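Local coordinates for possible thiol-disulfide isomerase (Cytophaga hutchinsonii, PDB 3HCZ), which is of unproven function but, as a thioredoxin-like domain of a possible thiol-disulfide isomerase, probably takes part in disulfide exchange, at residues R24-V29 / K120-I125; A31-L36 / Q140-L145; E77-F82 / N93-K98. All coordinates share one frame; numbering follows the deposited sequence. Where two conformers were deposited one is given.

Contact 1 (R24-V29 / K120-I125); sequences RYLYDV and KNKVII
The ring of Tyr27 meets Lys122 at one corner: its CD1 lies 4.0 Å from CG of the lysine, an oblique graze in which the two side chains run past each other in opposite directions. Lys10 adds a cation-pi contact to the same ring, and the phenol OH is hydrogen-bonded to Ala11 O, so the tyrosine is fixed at its far end as well. The rest of the contact is the path of one buried lysine. Bends at chi2 (-58°) and chi4 (-68°) carry the aliphatic part of Lys122 past Leu26 and then fold the ammonium back onto the loop. On the way Lys122 CE passes 3.2 Å from Leu26 O, the carbonyl that also accepts Val29 N inside the short 3-10 turn, and lies 4.0 Å from CB of Val29. Lys122 NZ gives a 2.9 Å hydrogen bond to Val29 O, approaching 31° out of the carbonyl plane. Lys122 NZ also makes a weak bond of 3.2 Å to Lys120 O in its own turn, and donates to a water at 2.7 Å, which in turn donates to Tyr27 O. Three acceptors thus surround one charged nitrogen, drawing carbonyls of both segments to a common point. A leucine in place of this lysine would probably leave Val29 O and the water without their donor, and the two turns without the polar link between them. Segment 24-29 is the loop that leads into strand 33-39, while 120-125 turns the chain from strand 114-118 into the antiparallel edge strand 124-127. On the sheet side, Leu26, Val29 and Lys122 all touch Thr34 of strand 33-39; Leu26 also reaches Leu118 of strand 114-118, and Val29 reaches Gln66 and Tyr68 of strand 65-71.

Contact 2 (A31-L36 / Q140-L145); sequences AKYTIL and QYEKSL. With SO4 (sulfate ion), chain E.
Tyr33 and Glu142 meet at an oblique crossing between strand and helix, the planes of the phenol ring and the carboxylate only 24° apart. Tyr33 OH donates a short hydrogen bond of 2.5 Å to Glu142 OE2, which receives it on its anti lone pair, facing away from the other carboxylate oxygen. OE2 lies at the edge of the Tyr33 ring, near its plane. The extended side chain of Lys32 runs against that of Glu142 and brings NZ to 3.4 Å from the same OE2, a long salt bridge with a weak hydrogen bond at the exposed margin. One oxygen thus takes both partners, and the lysine's charge would probably favour the ionised acid. This joins the beginning of strand 33-39, central in the sheet of the thioredoxin-like fold, to the last turns of the C-terminal helix 134-147. Tyr141, one residue before the glutamate, covers the other side of the phenol tip. With chi1 at 177° its ring reaches the strand so that CD2 and CE2 face Tyr33, and the two tyrosine rings touch edge to edge, CE1 of Tyr33 lying 3.9 Å from CE2 of Tyr141. Leu145, a turn further along the helix, sets its CG over one face of the Tyr141 ring, and Ile125 of strand 124-127 touches both tyrosines. At the start of the strand segment, Lys32 N donates at 2.8 Å to O4 of a sulfate ion, probably picked up from the crystallisation liquor.

Contact 3 (E77-F82 / N93-K98); sequences EEWLKF and NVRDSK. With SO4 (sulfate ion), chain C.
Asn93 meets the edge of the Trp79 indole, its carbonyl carbon C lying 3.9 Å from CZ2 near the ring plane. Its amide is tied to the same tryptophan through a water, which accepts from Trp79 NE1 at 2.9 Å and donates to Asn93 OD1; that oxygen also takes Trp91 NE1, while ND2 bonds to Ile88 O. Val94 turns its side chain away from the helix and offers backbone instead, with C only 3.4 Å from Trp79 CZ2. Arg95 comes over the indole. Arg95 CB sits 3.6 Å from the centroid of the Trp79 six-membered ring and 9° off the normal, a well-centred CH-pi contact, and Arg95 CD follows along to 3.6 Å from Trp79 CE3. A bend at chi3 then swings the guanidinium off the ring, so that its plane stands 78° from the indole and CE3 lies at its edge rather than under it. That leaves the charged end for a salt bridge from NE to Asp76 and a hydrogen bond from NH2 to Glu73 O. Leu80 CD2 covers the opposite face of the indole, which is thus sandwiched between helix and strand. Next in the chain, Asp96 centres an inverse gamma turn that brings Ser97 N back over one face of the guanidinium. Across this packing, the axes of helix segment 77-82 and strand segment 93-95 come within 10.4 Å and run antiparallel at 173°. This is the second half of a beta-alpha-beta crossover, made of strand 65-71, helix 77-86 and strand 92-95, with the two strands parallel neighbours as in other thioredoxin-like domains.

How the contacts relate
From the N terminus the chain lays down 24-29 and then 31-36, the opening halves of contacts 1 and 2, before building the crossover. Contact 3 closes first, a short loop in which the chain leaves helix 77-86 and comes back along it as edge strand 92-95. Segment 120-125 then closes contact 1, and 140-145 closes contact 2 near the C terminus. Contacts 1 and 2 therefore cross, and contact 3 lies within both. The crossing pair also touch, Lys120 packing on Lys32. Contact 3 sits on the other side of the chain's centre from contact 2, linked to contact 1 by Arg24 packing on Val94. All three reach the one sheet.

Contact 1 (R24-V29 / K120-I125)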
loop_
_atom_site.group_PDB
_atom_site.type_symbol
_atom_site.label_atom_id
_atom_site.label_comp_id
_atom_site.label_asym_id
_atom_site.label_seq_id
_atom_site.Cartn_x
_atom_site.Cartn_y
_atom_site.Cartn_z
ATOM N N ARG A 24 9.151 0.213 -10.061
ATOM C CA ARG A 24 8.299 -0.935 -9.759
ATOM C C ARG A 24 6.856 -0.490 -9.894
ATOM O O ARG A 24 6.250 -0.011 -8.925
ATOM C CB ARG A 24 8.590 -1.481 -8.347
ATOM C CG ARG A 24 10.017 -2.038 -8.124
ATOM C CD ARG A 24 10.366 -3.307 -8.987
ATOM N NE ARG A 24 9.219 -4.237 -9.070
ATOM C CZ ARG A 24 8.815 -5.056 -8.092
ATOM N NH1 ARG A 24 7.747 -5.799 -8.281
ATOM N NH2 ARG A 24 9.459 -5.154 -6.928
ATOM N N TYR A 25 6.315 -0.568 -11.106
ATOM C CA TYR A 25 4.932 -0.112 -11.320
ATOM C C TYR A 25 3.933 -0.949 -10.556
ATOM O O TYR A 25 4.066 -2.189 -10.471
ATOM C CB TYR A 25 4.482 -0.137 -12.796
ATOM C CG TYR A 25 5.339 0.599 -13.811
ATOM C CD1 TYR A 25 6.353 1.529 -13.418
ATOM C CD2 TYR A 25 5.111 0.379 -15.179
ATOM C CE1 TYR A 25 7.160 2.199 -14.415
ATOM C CE2 TYR A 25 5.868 1.042 -16.165
ATOM C CZ TYR A 25 6.886 1.940 -15.762
ATOM O OH TYR A 25 7.587 2.554 -16.740
ATOM N N LEU A 26 2.904 -0.278 -10.033
ATOM C CA LEU A 26 1.850 -0.994 -9.305
ATOM C C LEU A 26 1.258 -2.146 -10.123
ATOM O O LEU A 26 1.089 -3.285 -9.608
ATOM C CB LEU A 26 0.745 -0.017 -8.842
ATOM C CG LEU A 26 -0.480 -0.715 -8.235
ATOM C CD1 LEU A 26 -0.085 -1.426 -6.923
ATOM C CD2 LEU A 26 -1.597 0.342 -7.988
ATOM N N TYR A 27 0.961 -1.880 -11.394
ATOM C CA TYR A 27 0.304 -2.858 -12.215
ATOM C C TYR A 27 1.183 -4.082 -12.517
ATOM O O TYR A 27 0.676 -5.153 -12.913
ATOM C CB TYR A 27 -0.147 -2.206 -13.535
ATOM C CG TYR A 27 -1.454 -1.406 -13.423
ATOM C CD1 TYR A 27 -1.966 -1.019 -12.189
ATOM C CD2 TYR A 27 -2.113 -0.979 -14.562
ATOM C CE1 TYR A 27 -3.148 -0.276 -12.087
ATOM C CE2 TYR A 27 -3.284 -0.232 -14.493
ATOM C CZ TYR A 27 -3.793 0.114 -13.253
ATOM O OH TYR A 27 -4.947 0.847 -13.216
ATOM N N ASP A 28 2.476 -3.941 -12.313
ATOM C CA ASP A 28 3.412 -5.040 -12.561
ATOM C C ASP A 28 3.611 -5.972 -11.362
ATOM O O ASP A 28 4.266 -7.029 -11.496
ATOM C CB ASP A 28 4.768 -4.492 -13.041
ATOM C CG ASP A 28 4.681 -3.905 -14.428
ATOM O OD1 ASP A 28 3.861 -4.417 -15.212
ATOM O OD2 ASP A 28 5.402 -2.930 -14.745
ATOM N N VAL A 29 3.023 -5.623 -10.235
ATOM C CA VAL A 29 3.060 -6.452 -9.049
ATOM C C VAL A 29 2.198 -7.684 -9.305
ATOM O O VAL A 29 1.074 -7.543 -9.786
ATOM C CB VAL A 29 2.581 -5.695 -7.812
ATOM C CG1 VAL A 29 2.521 -6.653 -6.601
ATOM C CG2 VAL A 29 3.594 -4.524 -7.538
ATOM N N LYS A 120 -6.290 -9.538 -7.410
ATOM C CA LYS A 120 -5.167 -9.946 -8.268
ATOM C C LYS A 120 -4.994 -9.040 -9.497
ATOM O O LYS A 120 -3.863 -8.876 -9.976
ATOM C CB LYS A 120 -5.249 -11.405 -8.717
ATOM C CG LYS A 120 -6.269 -11.654 -9.775
ATOM C CD LYS A 120 -6.057 -13.041 -10.429
ATOM C CE LYS A 120 -5.319 -12.886 -11.752
ATOM N NZ LYS A 120 -4.061 -13.694 -11.760
ATOM N N ASN A 121 -6.092 -8.439 -9.968
ATOM C CA ASN A 121 -6.050 -7.552 -11.143
ATOM C C ASN A 121 -6.078 -6.060 -10.792
ATOM O O ASN A 121 -6.380 -5.203 -11.657
ATOM C CB ASN A 121 -7.188 -7.922 -12.079
ATOM C CG ASN A 121 -7.121 -9.365 -12.504
ATOM O OD1 ASN A 121 -6.067 -9.855 -12.966
ATOM N ND2 ASN A 121 -8.215 -10.081 -12.299
ATOM N N LYS A 122 -5.766 -5.758 -9.529
ATOM C CA LYS A 122 -5.641 -4.372 -9.015
ATOM C C LYS A 122 -6.983 -3.668 -8.936
ATOM O O LYS A 122 -7.022 -2.430 -8.807
ATOM C CB LYS A 122 -4.634 -3.505 -9.790
ATOM C CG LYS A 122 -3.238 -4.157 -9.972
ATOM C CD LYS A 122 -2.591 -4.519 -8.619
ATOM C CE LYS A 122 -1.287 -5.341 -8.819
ATOM N NZ LYS A 122 -1.631 -6.677 -9.372
ATOM N N VAL A 123 -8.062 -4.456 -8.945
ATOM C CA VAL A 123 -9.405 -3.890 -8.679
ATOM C C VAL A 123 -9.576 -3.565 -7.195
ATOM O O VAL A 123 -9.185 -4.340 -6.305
ATOM C CB VAL A 123 -10.483 -4.802 -9.128
ATOM C CG1 VAL A 123 -11.887 -4.301 -8.614
ATOM C CG2 VAL A 123 -10.432 -4.892 -10.626
ATOM N N ILE A 124 -10.182 -2.415 -6.914
ATOM C CA ILE A 124 -10.323 -1.993 -5.546
ATOM C C ILE A 124 -11.405 -2.834 -4.872
ATOM O O ILE A 124 -12.593 -2.810 -5.301
ATOM C CB ILE A 124 -10.693 -0.470 -5.478
ATOM C CG1 ILE A 124 -9.510 0.387 -6.009
ATOM C CG2 ILE A 124 -11.075 -0.054 -4.012
ATOM C CD1 ILE A 124 -9.945 1.801 -6.419
ATOM N N ILE A 125 -11.029 -3.532 -3.799
ATOM C CA ILE A 125 -12.037 -4.368 -3.067
ATOM C C ILE A 125 -12.318 -3.880 -1.627
ATOM O O ILE A 125 -13.325 -4.262 -1.027
ATOM C CB ILE A 125 -11.696 -5.887 -3.079
ATOM C CG1 ILE A 125 -10.327 -6.174 -2.426
ATOM C CG2 ILE A 125 -11.705 -6.422 -4.546
ATOM C CD1 ILE A 125 -10.022 -7.714 -2.329
HETATM O O HOH W 1 -2.016 -6.612 -12.054
#

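Contact 2 (A31-L36 / Q140-L145)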
loop_
_atom_site.group_PDB
_atom_site.type_symbol
_atom_site.label_atom_id
_atom_site.label_comp_id
_atom_site.label_asym_id
_atom_site.label_seq_id
_atom_site.Cartn_x
_atom_site.Cartn_y
_atom_site.Cartn_z
ATOM N N ALA A 31 0.459 -10.577 -7.374
ATOM C CA ALA A 31 0.054 -11.050 -6.052
ATOM C C ALA A 31 -1.460 -11.288 -6.042
ATOM O O ALA A 31 -2.217 -10.561 -6.697
ATOM C CB ALA A 31 0.415 -9.958 -4.965
ATOM N N LYS A 32 -1.900 -12.282 -5.275
ATOM C CA LYS A 32 -3.313 -12.564 -5.142
ATOM C C LYS A 32 -4.052 -11.320 -4.587
ATOM O O LYS A 32 -5.181 -10.991 -5.040
ATOM C CB LYS A 32 -3.535 -13.781 -4.235
ATOM C CG LYS A 32 -4.998 -14.053 -3.967
ATOM C CD LYS A 32 -5.167 -15.326 -3.168
ATOM C CE LYS A 32 -6.617 -15.665 -3.110
ATOM N NZ LYS A 32 -6.884 -16.764 -2.151
ATOM N N TYR A 33 -3.437 -10.630 -3.607
ATOM C CA TYR A 33 -3.998 -9.358 -3.091
ATOM C C TYR A 33 -2.831 -8.421 -2.962
ATOM O O TYR A 33 -1.745 -8.864 -2.558
ATOM C CB TYR A 33 -4.572 -9.453 -1.673
ATOM C CG TYR A 33 -5.741 -10.360 -1.607
ATOM C CD1 TYR A 33 -6.973 -9.985 -2.157
ATOM C CD2 TYR A 33 -5.620 -11.616 -1.021
ATOM C CE1 TYR A 33 -8.088 -10.900 -2.121
ATOM C CE2 TYR A 33 -6.715 -12.511 -0.981
ATOM C CZ TYR A 33 -7.938 -12.126 -1.526
ATOM O OH TYR A 33 -9.010 -13.017 -1.481
ATOM N N THR A 34 -3.050 -7.160 -3.330
ATOM C CA THR A 34 -2.075 -6.098 -3.074
ATOM C C THR A 34 -2.684 -5.101 -2.104
ATOM O O THR A 34 -3.782 -4.568 -2.351
ATOM C CB THR A 34 -1.639 -5.323 -4.354
ATOM O OG1 THR A 34 -1.118 -6.245 -5.301
ATOM C CG2 THR A 34 -0.553 -4.203 -4.018
ATOM N N ILE A 35 -1.977 -4.847 -1.002
ATOM C CA ILE A 35 -2.355 -3.812 -0.068
ATOM C C ILE A 35 -1.648 -2.525 -0.531
ATOM O O ILE A 35 -0.412 -2.458 -0.527
ATOM C CB ILE A 35 -1.936 -4.183 1.383
ATOM C CG1 ILE A 35 -2.354 -5.620 1.747
ATOM C CG2 ILE A 35 -2.480 -3.159 2.396
ATOM C CD1 ILE A 35 -3.826 -5.928 1.502
ATOM N N LEU A 36 -2.422 -1.543 -0.944
ATOM C CA LEU A 36 -1.865 -0.313 -1.339
ATOM C C LEU A 36 -1.811 0.558 -0.077
ATOM O O LEU A 36 -2.850 0.895 0.493
ATOM C CB LEU A 36 -2.698 0.284 -2.485
ATOM C CG LEU A 36 -2.323 1.669 -2.963
ATOM C CD1 LEU A 36 -0.780 1.805 -3.303
ATOM C CD2 LEU A 36 -3.199 1.903 -4.215
ATOM N N GLN A 140 -14.503 -12.293 4.829
ATOM C CA GLN A 140 -15.852 -12.028 4.318
ATOM C C GLN A 140 -15.838 -11.911 2.801
ATOM O O GLN A 140 -16.746 -12.409 2.120
ATOM C CB GLN A 140 -16.478 -10.748 4.913
ATOM C CG GLN A 140 -16.504 -10.604 6.472
ATOM C CD GLN A 140 -16.761 -11.903 7.249
ATOM O OE1 GLN A 140 -15.984 -12.254 8.156
ATOM N NE2 GLN A 140 -17.846 -12.617 6.906
ATOM N N TYR A 141 -14.799 -11.255 2.284
ATOM C CA TYR A 141 -14.609 -11.082 0.836
ATOM C C TYR A 141 -14.572 -12.442 0.144
ATOM O O TYR A 141 -15.316 -12.679 -0.829
ATOM C CB TYR A 141 -13.323 -10.323 0.532
ATOM C CG TYR A 141 -13.079 -10.211 -0.951
ATOM C CD1 TYR A 141 -13.850 -9.352 -1.737
ATOM C CD2 TYR A 141 -12.092 -10.978 -1.579
ATOM C CE1 TYR A 141 -13.639 -9.251 -3.114
ATOM C CE2 TYR A 141 -11.865 -10.883 -2.965
ATOM C CZ TYR A 141 -12.649 -10.027 -3.712
ATOM O OH TYR A 141 -12.433 -9.927 -5.055
ATOM N N GLU A 142 -13.759 -13.350 0.667
ATOM C CA GLU A 142 -13.651 -14.650 0.021
ATOM C C GLU A 142 -14.959 -15.440 0.106
ATOM O O GLU A 142 -15.359 -16.051 -0.888
ATOM C CB GLU A 142 -12.432 -15.432 0.495
ATOM C CG GLU A 142 -11.151 -14.651 0.190
ATOM C CD GLU A 142 -9.940 -15.477 0.376
ATOM O OE1 GLU A 142 -10.079 -16.595 0.904
ATOM O OE2 GLU A 142 -8.845 -15.032 -0.006
ATOM N N LYS A 143 -15.653 -15.373 1.244
ATOM C CA LYS A 143 -16.958 -16.017 1.363
ATOM C C LYS A 143 -17.910 -15.468 0.295
ATOM O O LYS A 143 -18.690 -16.225 -0.301
ATOM C CB LYS A 143 -17.553 -15.838 2.765
ATOM C CG LYS A 143 -16.712 -16.403 3.911
ATOM C CD LYS A 143 -16.127 -17.779 3.602
ATOM C CE LYS A 143 -14.709 -17.679 3.055
ATOM N NZ LYS A 143 -13.806 -16.928 3.978
ATOM N N SER A 144 -17.831 -14.159 0.048
ATOM C CA SER A 144 -18.680 -13.471 -0.940
ATOM C C SER A 144 -18.455 -13.902 -2.398
ATOM O O SER A 144 -19.351 -13.774 -3.229
ATOM C CB SER A 144 -18.523 -11.951 -0.830
ATOM O OG SER A 144 -17.340 -11.507 -1.492
ATOM N N LEU A 145 -17.316 -14.478 -2.687
ATOM C CA LEU A 145 -17.022 -14.926 -4.028
ATOM C C LEU A 145 -17.708 -16.243 -4.265
ATOM O O LEU A 145 -18.110 -16.564 -5.352
ATOM C CB LEU A 145 -15.545 -15.177 -4.147
ATOM C CG LEU A 145 -14.692 -13.933 -4.033
ATOM C CD1 LEU A 145 -13.244 -14.318 -4.062
ATOM C CD2 LEU A 145 -15.049 -13.021 -5.120
HETATM S S SO4 E . 1.218 -15.003 -5.015
HETATM O O1 SO4 E . 1.130 -16.405 -4.616
HETATM O O2 SO4 E . 2.120 -14.311 -4.095
HETATM O O3 SO4 E . 1.797 -14.923 -6.354
HETATM O O4 SO4 E . -0.105 -14.377 -4.999
#

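Contact 3 (E77-F82 / N93-K98)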
loop_
_atom_site.group_PDB
_atom_site.type_symbol
_atom_site.label_atom_id
_atom_site.label_comp_id
_atom_site.label_asym_id
_atom_site.label_seq_id
_atom_site.Cartn_x
_atom_site.Cartn_y
_atom_site.Cartn_z
ATOM N N GLU A 77 15.873 10.651 2.181
ATOM C CA GLU A 77 16.635 10.413 3.386
ATOM C C GLU A 77 15.862 9.814 4.555
ATOM O O GLU A 77 16.299 8.797 5.135
ATOM C CB GLU A 77 17.361 11.679 3.828
ATOM C CG GLU A 77 18.358 11.421 4.938
ATOM C CD GLU A 77 19.159 12.661 5.286
ATOM O OE1 GLU A 77 19.174 13.060 6.483
ATOM O OE2 GLU A 77 19.771 13.249 4.354
ATOM N N GLU A 78 14.757 10.476 4.927
ATOM C CA GLU A 78 13.973 10.067 6.094
ATOM C C GLU A 78 13.209 8.759 5.845
ATOM O O GLU A 78 13.038 7.934 6.759
ATOM C CB GLU A 78 12.988 11.161 6.510
ATOM C CG GLU A 78 13.717 12.412 7.056
ATOM C CD GLU A 78 14.730 12.056 8.162
ATOM O OE1 GLU A 78 14.336 11.435 9.193
ATOM O OE2 GLU A 78 15.926 12.407 8.007
ATOM N N TRP A 79 12.747 8.599 4.606
ATOM C CA TRP A 79 12.103 7.372 4.181
ATOM C C TRP A 79 13.041 6.168 4.406
ATOM O O TRP A 79 12.658 5.166 5.031
ATOM C CB TRP A 79 11.751 7.537 2.707
ATOM C CG TRP A 79 11.244 6.338 1.993
ATOM C CD1 TRP A 79 10.196 5.515 2.387
ATOM C CD2 TRP A 79 11.696 5.837 0.724
ATOM N NE1 TRP A 79 9.990 4.531 1.424
ATOM C CE2 TRP A 79 10.908 4.695 0.414
ATOM C CE3 TRP A 79 12.688 6.233 -0.178
ATOM C CZ2 TRP A 79 11.074 3.956 -0.783
ATOM C CZ3 TRP A 79 12.874 5.486 -1.369
ATOM C CH2 TRP A 79 12.064 4.361 -1.658
ATOM N N LEU A 80 14.271 6.275 3.911
ATOM C CA LEU A 80 15.216 5.161 4.025
ATOM C C LEU A 80 15.612 4.920 5.487
ATOM O O LEU A 80 15.714 3.749 5.922
ATOM C CB LEU A 80 16.451 5.363 3.121
ATOM C CG LEU A 80 16.119 5.445 1.616
ATOM C CD1 LEU A 80 17.307 5.766 0.717
ATOM C CD2 LEU A 80 15.470 4.122 1.186
ATOM N N LYS A 81 15.823 6.010 6.232
ATOM C CA LYS A 81 16.126 5.910 7.660
ATOM C C LYS A 81 15.025 5.170 8.428
ATOM O O LYS A 81 15.291 4.331 9.299
ATOM C CB LYS A 81 16.342 7.304 8.270
ATOM C CG LYS A 81 16.677 7.249 9.764
ATOM C CD LYS A 81 16.890 8.642 10.418
ATOM C CE LYS A 81 17.685 9.619 9.529
ATOM N NZ LYS A 81 17.616 11.029 10.081
ATOM N N PHE A 82 13.786 5.485 8.113
ATOM C CA PHE A 82 12.681 4.788 8.746
ATOM C C PHE A 82 12.701 3.300 8.367
ATOM O O PHE A 82 12.557 2.444 9.246
ATOM C CB PHE A 82 11.366 5.411 8.312
ATOM C CG PHE A 82 10.179 4.911 9.064
ATOM C CD1 PHE A 82 9.623 5.670 10.096
ATOM C CD2 PHE A 82 9.580 3.713 8.703
ATOM C CE1 PHE A 82 8.506 5.226 10.794
ATOM C CE2 PHE A 82 8.454 3.252 9.379
ATOM C CZ PHE A 82 7.899 4.008 10.423
ATOM N N ASN A 93 8.590 -1.427 -0.613
ATOM C CA ASN A 93 8.730 0.008 -0.366
ATOM C C ASN A 93 9.023 0.773 -1.649
ATOM O O ASN A 93 10.005 0.457 -2.352
ATOM C CB ASN A 93 9.876 0.267 0.609
ATOM C CG ASN A 93 9.554 -0.218 2.006
ATOM O OD1 ASN A 93 8.628 0.298 2.643
ATOM N ND2 ASN A 93 10.325 -1.204 2.503
ATOM N N VAL A 94 8.180 1.742 -1.949
ATOM C CA VAL A 94 8.396 2.629 -3.079
ATOM C C VAL A 94 8.209 4.099 -2.687
ATOM O O VAL A 94 7.598 4.409 -1.642
ATOM C CB VAL A 94 7.480 2.297 -4.315
ATOM C CG1 VAL A 94 7.825 0.919 -4.904
ATOM C CG2 VAL A 94 5.963 2.354 -3.962
ATOM N N ARG A 95 8.757 4.982 -3.528
ATOM C CA ARG A 95 8.579 6.420 -3.355
ATOM C C ARG A 95 8.453 6.990 -4.767
ATOM O O ARG A 95 8.924 6.358 -5.729
ATOM C CB ARG A 95 9.791 7.041 -2.604
ATOM C CG ARG A 95 9.489 8.412 -1.999
ATOM C CD ARG A 95 10.721 9.063 -1.293
ATOM N NE ARG A 95 11.873 9.344 -2.183
ATOM C CZ ARG A 95 11.915 10.337 -3.074
ATOM N NH1 ARG A 95 12.972 10.491 -3.833
ATOM N NH2 ARG A 95 10.871 11.142 -3.265
ATOM N N ASP A 96 7.880 8.186 -4.904
ATOM C CA ASP A 96 7.750 8.835 -6.212
ATOM C C ASP A 96 8.964 9.640 -6.653
ATOM O O ASP A 96 8.872 10.840 -6.947
ATOM C CB ASP A 96 6.443 9.648 -6.222
ATOM C CG ASP A 96 6.066 10.136 -7.624
ATOM O OD1 ASP A 96 6.298 9.410 -8.631
ATOM O OD2 ASP A 96 5.579 11.266 -7.731
ATOM N N SER A 97 10.111 8.963 -6.763
ATOM C CA SER A 97 11.370 9.642 -6.982
ATOM C C SER A 97 11.457 10.207 -8.399
ATOM O O SER A 97 12.273 11.091 -8.666
ATOM C CB SER A 97 12.585 8.706 -6.737
ATOM O OG SER A 97 12.764 7.769 -7.781
ATOM N N LYS A 98 10.648 9.677 -9.313
ATOM C CA LYS A 98 10.663 10.214 -10.677
ATOM C C LYS A 98 9.460 11.088 -10.996
ATOM O O LYS A 98 9.185 11.363 -12.183
ATOM C CB LYS A 98 10.771 9.080 -11.675
ATOM C CG LYS A 98 12.037 8.299 -11.517
ATOM C CD LYS A 98 13.073 8.807 -12.450
ATOM C CE LYS A 98 14.293 7.901 -12.377
ATOM N NZ LYS A 98 14.902 7.691 -13.704
HETATM S S SO4 C . 17.398 13.221 -0.274
HETATM O O1 SO4 C . 16.990 12.931 1.098
HETATM O O2 SO4 C . 18.625 12.490 -0.565
HETATM O O3 SO4 C . 16.386 12.855 -1.278
HETATM O O4 SO4 C . 17.662 14.655 -0.383
HETATM O O HOH W 2 7.685 2.794 1.535
#